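Local coordinates for protein phosphoglycerol transferase GacH (Streptococcus pyogenes MGAS5005, PDB 6DGM) that probably transfers glycerol phosphate onto the rhamnose polysaccharide of the streptococcal cell wall, acting through this manganese-binding sulfatase-type domain, at residues F157-A162 against S166-K171; N187-L192 against Q199-I204. One frame throughout, in Å; residues are numbered along the deposited sequence.

Interaction 1 of 2, residues F157-A162 against S166-K171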
ATOM      1  N   PHE A 157      16.471   6.953  -3.013  1.00 15.28           N
ATOM      2  CA  PHE A 157      15.649   7.310  -4.156  1.00 16.12           C
ATOM      3  C   PHE A 157      16.303   8.447  -4.929  1.00 18.16           C
ATOM      4  O   PHE A 157      16.865   9.379  -4.344  1.00 21.02           O
ATOM      5  CB  PHE A 157      14.247   7.723  -3.702  1.00 15.55           C
ATOM      6  CG  PHE A 157      13.290   6.563  -3.551  1.00 14.94           C
ATOM      7  CD1 PHE A 157      13.611   5.469  -2.767  1.00 14.56           C
ATOM      8  CD2 PHE A 157      12.072   6.573  -4.203  1.00 14.81           C
ATOM      9  CE1 PHE A 157      12.721   4.394  -2.626  1.00 14.40           C
ATOM     10  CE2 PHE A 157      11.192   5.507  -4.078  1.00 14.66           C
ATOM     11  CZ  PHE A 157      11.524   4.406  -3.301  1.00 14.42           C
ATOM     12  N   SER A 158      16.208   8.379  -6.248  1.00 17.69           N
ATOM     13  CA  SER A 158      16.827   9.404  -7.073  1.00 20.95           C
ATOM     14  C   SER A 158      15.960  10.646  -7.185  1.00 19.21           C
ATOM     15  O   SER A 158      16.485  11.759  -7.317  1.00 20.76           O
ATOM     16  CB  SER A 158      17.082   8.833  -8.466  1.00 27.59           C
ATOM     17  OG  SER A 158      17.489   9.848  -9.367  1.00 33.89           O
ATOM     18  N   LYS A 159      14.647  10.474  -7.146  1.00 17.16           N
ATOM     19  CA  LYS A 159      13.726  11.576  -7.329  1.00 17.13           C
ATOM     20  C   LYS A 159      12.611  11.474  -6.302  1.00 16.16           C
ATOM     21  O   LYS A 159      12.170  10.381  -5.937  1.00 15.63           O
ATOM     22  CB  LYS A 159      13.075  11.562  -8.716  1.00 18.51           C
ATOM     23  CG  LYS A 159      14.024  11.940  -9.833  1.00 21.05           C
ATOM     24  CD  LYS A 159      13.272  12.147 -11.145  1.00 23.79           C
ATOM     25  CE  LYS A 159      14.222  12.563 -12.268  1.00 27.10           C
ATOM     26  NZ  LYS A 159      13.463  12.781 -13.521  1.00 29.08           N
ATOM     27  N   PHE A 160      12.153  12.630  -5.849  1.00 15.94           N
ATOM     28  CA  PHE A 160      10.966  12.731  -4.990  1.00 14.87           C
ATOM     29  C   PHE A 160      10.227  13.979  -5.469  1.00 15.38           C
ATOM     30  O   PHE A 160      10.537  15.100  -5.049  1.00 16.90           O
ATOM     31  CB  PHE A 160      11.352  12.799  -3.514  1.00 14.96           C
ATOM     32  CG  PHE A 160      10.188  12.816  -2.560  1.00 15.30           C
ATOM     33  CD1 PHE A 160       8.875  12.756  -2.986  1.00 15.63           C
ATOM     34  CD2 PHE A 160      10.432  12.889  -1.202  1.00 15.40           C
ATOM     35  CE1 PHE A 160       7.817  12.791  -2.076  1.00 15.78           C
ATOM     36  CE2 PHE A 160       9.377  12.944  -0.283  1.00 15.17           C
ATOM     37  CZ  PHE A 160       8.072  12.877  -0.726  1.00 15.11           C
ATOM     38  N   LEU A 161       9.274  13.779  -6.377  1.00 15.01           N
ATOM     39  CA  LEU A 161       8.453  14.881  -6.851  1.00 15.92           C
ATOM     40  C   LEU A 161       7.539  15.317  -5.723  1.00 15.20           C
ATOM     41  O   LEU A 161       6.846  14.489  -5.123  1.00 15.31           O
ATOM     42  CB  LEU A 161       7.601  14.479  -8.048  1.00 16.61           C
ATOM     43  CG  LEU A 161       8.308  14.420  -9.407  1.00 18.32           C
ATOM     44  CD1 LEU A 161       9.299  13.262  -9.473  1.00 18.53           C
ATOM     45  CD2 LEU A 161       7.257  14.314 -10.513  1.00 19.00           C
ATOM     46  N   ALA A 162       7.536  16.617  -5.447  1.00 15.33           N
ATOM     47  CA  ALA A 162       6.717  17.176  -4.387  1.00 15.17           C
ATOM     48  C   ALA A 162       6.348  18.602  -4.758  1.00 15.60           C
ATOM     49  O   ALA A 162       7.017  19.247  -5.572  1.00 16.39           O
ATOM     50  CB  ALA A 162       7.454  17.159  -3.041  1.00 16.02           C
ATOM     51  N   SER A 166      11.602  19.699  -2.323  1.00 17.55           N
ATOM     52  CA  SER A 166      12.441  18.835  -3.131  1.00 19.35           C
ATOM     53  C   SER A 166      12.826  19.575  -4.401  1.00 19.77           C
ATOM     54  O   SER A 166      12.143  20.512  -4.825  1.00 20.71           O
ATOM     55  CB  SER A 166      11.680  17.568  -3.537  1.00 24.29           C
ATOM     56  OG  SER A 166      12.454  16.743  -4.383  1.00 30.49           O
ATOM     57  N   LYS A 167      13.922  19.134  -5.014  1.00 20.28           N
ATOM     58  CA  LYS A 167      14.305  19.698  -6.303  1.00 22.64           C
ATOM     59  C   LYS A 167      13.407  19.205  -7.430  1.00 21.51           C
ATOM     60  O   LYS A 167      13.400  19.801  -8.513  1.00 23.58           O
ATOM     61  CB  LYS A 167      15.757  19.325  -6.623  1.00 27.19           C
ATOM     62  CG  LYS A 167      15.976  17.828  -6.782  1.00 34.65           C
ATOM     63  CD  LYS A 167      17.438  17.492  -7.030  1.00 43.16           C
ATOM     64  CE  LYS A 167      17.645  15.982  -7.174  1.00 46.85           C
ATOM     65  NZ  LYS A 167      16.926  15.396  -8.350  1.00 47.23           N
ATOM     66  N   ASP A 168      12.654  18.136  -7.200  1.00 19.60           N
ATOM     67  CA  ASP A 168      11.837  17.516  -8.238  1.00 18.93           C
ATOM     68  C   ASP A 168      10.404  18.028  -8.171  1.00 18.33           C
ATOM     69  O   ASP A 168       9.778  17.995  -7.107  1.00 18.02           O
ATOM     70  CB  ASP A 168      11.864  15.997  -8.054  1.00 19.11           C
ATOM     71  CG  ASP A 168      13.282  15.448  -7.972  1.00 21.04           C
ATOM     72  OD1 ASP A 168      14.040  15.668  -8.939  1.00 21.68           O
ATOM     73  OD2 ASP A 168      13.632  14.825  -6.940  1.00 21.56           O
ATOM     74  N   LYS A 169       9.885  18.488  -9.319  1.00 19.66           N
ATOM     75  CA  LYS A 169       8.585  19.133  -9.386  1.00 20.53           C
ATOM     76  C   LYS A 169       7.627  18.388 -10.309  1.00 20.18           C
ATOM     77  O   LYS A 169       8.038  17.769 -11.290  1.00 21.57           O
ATOM     78  CB  LYS A 169       8.723  20.568  -9.933  1.00 23.35           C
ATOM     79  CG  LYS A 169       9.772  21.415  -9.242  1.00 25.78           C
ATOM     80  CD  LYS A 169       9.467  21.613  -7.759  1.00 27.44           C
ATOM     81  CE  LYS A 169      10.545  22.490  -7.117  1.00 32.43           C
ATOM     82  NZ  LYS A 169      10.380  22.624  -5.642  1.00 36.57           N
ATOM     83  N   PHE A 170       6.339  18.464  -9.977  1.00 18.55           N
ATOM     84  CA  PHE A 170       5.303  18.039 -10.896  1.00 18.70           C
ATOM     85  C   PHE A 170       5.162  19.051 -12.024  1.00 20.26           C
ATOM     86  O   PHE A 170       5.304  20.262 -11.820  1.00 21.75           O
ATOM     87  CB  PHE A 170       3.960  17.954 -10.190  1.00 16.41           C
ATOM     88  CG  PHE A 170       3.826  16.818  -9.236  1.00 16.89           C
ATOM     89  CD1 PHE A 170       4.186  16.967  -7.910  1.00 18.52           C
ATOM     90  CD2 PHE A 170       3.313  15.603  -9.653  1.00 16.17           C
ATOM     91  CE1 PHE A 170       4.054  15.929  -7.016  1.00 18.02           C
ATOM     92  CE2 PHE A 170       3.172  14.553  -8.764  1.00 16.11           C
ATOM     93  CZ  PHE A 170       3.545  14.719  -7.437  1.00 16.56           C
ATOM     94  N   LYS A 171       4.876  18.550 -13.213  1.00 19.92           N
ATOM     95  CA  LYS A 171       4.609  19.382 -14.373  1.00 19.87           C
ATOM     96  C   LYS A 171       3.111  19.447 -14.646  1.00 19.53           C
ATOM     97  O   LYS A 171       2.359  18.512 -14.341  1.00 18.60           O
ATOM     98  CB  LYS A 171       5.335  18.821 -15.598  1.00 22.88           C
ATOM     99  CG  LYS A 171       6.850  18.892 -15.477  1.00 30.34           C
ATOM    100  CD  LYS A 171       7.532  18.300 -16.712  1.00 41.28           C
ATOM    101  CE  LYS A 171       9.049  18.401 -16.609  1.00 51.29           C
ATOM    102  NZ  LYS A 171       9.726  17.863 -17.829  1.00 58.35           N
TER
HETATM  103  O   HOH W   1       5.814  20.297  -7.857  1.00 18.73           O
HETATM  104  O   HOH W   2       9.322  20.278  -4.543  1.00 21.11           O

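Interaction 2 of 2, residues N187-L192 against Q199-I204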
ATOM      1  N   ASN A 187      -0.384  11.585 -14.909  1.00 17.13           N
ATOM      2  CA  ASN A 187       0.324  12.016 -16.104  1.00 17.68           C
ATOM      3  C   ASN A 187       1.791  12.276 -15.812  1.00 17.91           C
ATOM      4  O   ASN A 187       2.644  12.072 -16.685  1.00 19.17           O
ATOM      5  CB  ASN A 187      -0.382  13.209 -16.728  1.00 18.96           C
ATOM      6  CG  ASN A 187      -1.583  12.776 -17.547  1.00 22.26           C
ATOM      7  OD1 ASN A 187      -1.663  11.617 -17.978  1.00 23.55           O
ATOM      8  ND2 ASN A 187      -2.499  13.690 -17.787  1.00 23.96           N
ATOM      9  N   ASN A 188       2.110  12.664 -14.582  1.00 16.95           N
ATOM     10  CA  ASN A 188       3.512  12.793 -14.200  1.00 16.50           C
ATOM     11  C   ASN A 188       4.187  11.429 -14.056  1.00 17.62           C
ATOM     12  O   ASN A 188       5.363  11.290 -14.391  1.00 19.91           O
ATOM     13  CB  ASN A 188       3.643  13.646 -12.950  1.00 16.95           C
ATOM     14  CG  ASN A 188       3.699  15.117 -13.271  1.00 17.94           C
ATOM     15  OD1 ASN A 188       4.781  15.689 -13.425  1.00 19.08           O
ATOM     16  ND2 ASN A 188       2.529  15.742 -13.422  1.00 17.72           N
ATOM     17  N   ILE A 189       3.471  10.403 -13.569  1.00 16.36           N
ATOM     18  CA  ILE A 189       4.032   9.050 -13.618  1.00 16.53           C
ATOM     19  C   ILE A 189       4.344   8.668 -15.062  1.00 17.48           C
ATOM     20  O   ILE A 189       5.457   8.239 -15.387  1.00 18.15           O
ATOM     21  CB  ILE A 189       3.073   8.028 -12.994  1.00 16.15           C
ATOM     22  CG1 ILE A 189       2.837   8.325 -11.508  1.00 15.18           C
ATOM     23  CG2 ILE A 189       3.641   6.588 -13.161  1.00 17.88           C
ATOM     24  CD1 ILE A 189       1.712   7.514 -10.956  1.00 14.60           C
ATOM     25  N   LEU A 190       3.359   8.826 -15.947  1.00 17.87           N
ATOM     26  CA  LEU A 190       3.527   8.405 -17.337  1.00 18.54           C
ATOM     27  C   LEU A 190       4.721   9.087 -17.997  1.00 19.03           C
ATOM     28  O   LEU A 190       5.446   8.458 -18.774  1.00 20.05           O
ATOM     29  CB  LEU A 190       2.248   8.682 -18.125  1.00 20.16           C
ATOM     30  CG  LEU A 190       1.041   7.824 -17.747  1.00 20.76           C
ATOM     31  CD1 LEU A 190      -0.225   8.329 -18.450  1.00 22.55           C
ATOM     32  CD2 LEU A 190       1.265   6.351 -18.047  1.00 20.45           C
ATOM     33  N   SER A 191       4.942  10.377 -17.702  1.00 18.33           N
ATOM     34  CA  SER A 191       6.051  11.094 -18.312  1.00 20.75           C
ATOM     35  C   SER A 191       7.414  10.625 -17.810  1.00 21.14           C
ATOM     36  O   SER A 191       8.431  10.916 -18.450  1.00 23.81           O
ATOM     37  CB  SER A 191       5.901  12.595 -18.059  1.00 24.80           C
ATOM     38  OG  SER A 191       6.151  12.891 -16.700  1.00 29.10           O
ATOM     39  N   LEU A 192       7.465   9.930 -16.677  1.00 20.66           N
ATOM     40  CA  LEU A 192       8.730   9.457 -16.136  1.00 19.93           C
ATOM     41  C   LEU A 192       8.995   7.990 -16.435  1.00 20.32           C
ATOM     42  O   LEU A 192      10.129   7.528 -16.236  1.00 19.69           O
ATOM     43  CB  LEU A 192       8.762   9.668 -14.626  1.00 19.66           C
ATOM     44  CG  LEU A 192       8.766  11.120 -14.153  1.00 24.16           C
ATOM     45  CD1 LEU A 192       8.596  11.193 -12.627  1.00 25.90           C
ATOM     46  CD2 LEU A 192      10.033  11.798 -14.575  1.00 27.15           C
ATOM     47  N   GLN A 199      11.778   0.261 -13.138  1.00 16.84           N
ATOM     48  CA  GLN A 199      11.610   1.351 -12.200  1.00 16.94           C
ATOM     49  C   GLN A 199      10.659   0.965 -11.075  1.00 16.28           C
ATOM     50  O   GLN A 199       9.753   0.144 -11.246  1.00 16.55           O
ATOM     51  CB  GLN A 199      11.058   2.593 -12.915  1.00 17.49           C
ATOM     52  CG  GLN A 199      11.970   3.130 -13.999  1.00 18.18           C
ATOM     53  CD  GLN A 199      11.244   4.137 -14.869  1.00 18.41           C
ATOM     54  OE1 GLN A 199      10.279   3.791 -15.549  1.00 18.55           O
ATOM     55  NE2 GLN A 199      11.680   5.383 -14.823  1.00 18.36           N
ATOM     56  N   PHE A 200      10.883   1.571  -9.914  1.00 15.00           N
ATOM     57  CA  PHE A 200       9.968   1.459  -8.784  1.00 15.09           C
ATOM     58  C   PHE A 200       9.463   2.847  -8.430  1.00 14.93           C
ATOM     59  O   PHE A 200      10.255   3.752  -8.136  1.00 15.04           O
ATOM     60  CB  PHE A 200      10.615   0.819  -7.556  1.00 14.91           C
ATOM     61  CG  PHE A 200       9.677   0.783  -6.382  1.00 15.31           C
ATOM     62  CD1 PHE A 200       8.686  -0.176  -6.329  1.00 16.04           C
ATOM     63  CD2 PHE A 200       9.737   1.743  -5.394  1.00 14.90           C
ATOM     64  CE1 PHE A 200       7.792  -0.201  -5.290  1.00 17.47           C
ATOM     65  CE2 PHE A 200       8.830   1.729  -4.354  1.00 15.57           C
ATOM     66  CZ  PHE A 200       7.862   0.747  -4.311  1.00 16.46           C
ATOM     67  N   PHE A 201       8.144   3.007  -8.447  1.00 14.77           N
ATOM     68  CA  PHE A 201       7.496   4.257  -8.085  1.00 14.33           C
ATOM     69  C   PHE A 201       6.735   4.069  -6.787  1.00 14.32           C
ATOM     70  O   PHE A 201       5.983   3.104  -6.644  1.00 14.20           O
ATOM     71  CB  PHE A 201       6.460   4.647  -9.144  1.00 13.99           C
ATOM     72  CG  PHE A 201       7.041   5.122 -10.456  1.00 14.88           C
ATOM     73  CD1 PHE A 201       7.473   4.215 -11.415  1.00 15.20           C
ATOM     74  CD2 PHE A 201       7.098   6.470 -10.743  1.00 15.81           C
ATOM     75  CE1 PHE A 201       7.977   4.658 -12.630  1.00 16.36           C
ATOM     76  CE2 PHE A 201       7.580   6.920 -11.945  1.00 16.30           C
ATOM     77  CZ  PHE A 201       8.029   6.008 -12.903  1.00 16.91           C
ATOM     78  N   SER A 202       6.914   5.004  -5.855  1.00 13.91           N
ATOM     79  CA  SER A 202       6.085   5.086  -4.658  1.00 13.22           C
ATOM     80  C   SER A 202       5.313   6.389  -4.735  1.00 12.80           C
ATOM     81  O   SER A 202       5.902   7.468  -4.627  1.00 13.11           O
ATOM     82  CB  SER A 202       6.918   5.056  -3.383  1.00 13.97           C
ATOM     83  OG  SER A 202       6.044   5.101  -2.246  1.00 14.55           O
ATOM     84  N   VAL A 203       4.003   6.293  -4.912  1.00 12.84           N
ATOM     85  CA  VAL A 203       3.158   7.447  -5.195  1.00 13.82           C
ATOM     86  C   VAL A 203       2.130   7.593  -4.086  1.00 14.25           C
ATOM     87  O   VAL A 203       1.513   6.610  -3.659  1.00 14.78           O
ATOM     88  CB  VAL A 203       2.468   7.269  -6.557  1.00 14.49           C
ATOM     89  CG1 VAL A 203       1.613   8.467  -6.880  1.00 15.34           C
ATOM     90  CG2 VAL A 203       3.499   7.039  -7.667  1.00 14.90           C
ATOM     91  N   ILE A 204       1.932   8.832  -3.637  1.00 13.78           N
ATOM     92  CA  ILE A 204       0.948   9.156  -2.614  1.00 13.27           C
ATOM     93  C   ILE A 204       0.117  10.325  -3.135  1.00 13.49           C
ATOM     94  O   ILE A 204       0.619  11.452  -3.240  1.00 13.56           O
ATOM     95  CB  ILE A 204       1.613   9.528  -1.285  1.00 13.13           C
ATOM     96  CG1 ILE A 204       2.563   8.430  -0.782  1.00 14.66           C
ATOM     97  CG2 ILE A 204       0.558   9.800  -0.208  1.00 13.03           C
ATOM     98  CD1 ILE A 204       4.022   8.654  -1.202  1.00 16.55           C
TER

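Interaction 1 of 2, residues F157-A162 against S166-K171
The edge strand 159-162 of the large mixed sheet is bordered by the loop that follows it; F160, L161 and A162 meet S166, D168 and F170 there. D168 reaches in with its carboxylate. Its CG stands anti to its own carbonyl carbon (chi1 -53°), which carries OD2 to the strand backbone. F160 N donates to D168 OD2 at 2.9 Å, a nearly straight bond that arrives from above the carboxylate plane. The other oxygen, OD1, takes a salt bridge on its syn side from K167 NZ at 3.0 Å. Both carboxylate oxygens are thus held, which should favour the charged form. S166 OG donates to F160 O at 2.6 Å. The same hydroxyl oxygen accepts from D168 N at 3.1 Å, closing an ST turn that sets D168 in place. Further along, A162 N donates to D168 O at 3.1 Å. L161 CB sits over one face of the F170 ring, 4.1 Å from its centroid, in a CH-pi contact. The L161 CD2 methyl turns to K169 O at 3.6 Å. One water bridges A162 O and F170 N. K169 bends at chi2, and its NZ donates to S166 O almost straight along the carbonyl. On its other side the strand pairs in parallel with strand 135-139, where A137 and H139 bond to the backbones of K159 and L161. Y152 of helix 148-154 meets the F160 ring edge-to-face. Helix 182-192 covers L161 with N188 and L192.

Interaction 2 of 2, residues N187-L192 against Q199-I204
I189 and L192 of helix 182-192 pack on F201 and V203 of strand 200-204. The tight part is mostly apolar: I189, F201 and V203 are buried, and L192 is partly exposed. I189 uses both its branches. Its CG2, anti to the backbone N, lies over one face of the F201 ring, 4.3 Å from the centroid and 16° off the normal, in a CH-pi contact. Its CG1 branch goes the other way along the strand, and CD1 meets V203 CG2 tip to tip at 3.8 Å. L192 approaches F201 differently. Its CB comes to the ring edge, near the ring plane, at 4.0 Å from CE2. The ring is therefore met on a face and at an edge by residues one helical turn apart. At the helix end buried Q199 NE2 donates to L192 O at 3.0 Å. The bond is nearly straight, and the acceptor lies close to the amide plane of Q199. N194 N bonds to OE1 of the same amide, so both ends of the group are held and its rotation is fixed.

The solvent side of the helix carries N187 and S191, both exposed and clear of the strand. S191 OG turns back to donate to N188 O at 2.9 Å. L190 packs on helix 229-257. The axes of 187-192 and 200-204 come within 11.0 Å, at 166°. This is the helix-to-strand half of a beta-alpha-beta unit in the alkaline phosphatase-like fold.

Interaction 1 comes first along the chain and closes before interaction 2 opens. Their centres are about 10 Å apart. Both reach the same mixed sheet: strand 159-162 is at its edge, strand 200-204 lies further in, and strand 135-139 runs between them. Helix 182-192 ties the two together. N188 OD1 probably takes a hydrogen bond from K171 N, and L192 packs on K159. F157 also touches F200. H139, a pocket residue, bonds to the L161 backbone and, through ND1, to I204 O. The bound sn-glycerol-1-phosphate lies about 8 Å from the F160 side chain and about 11 Å from that of V203, so neither contact lines the pocket.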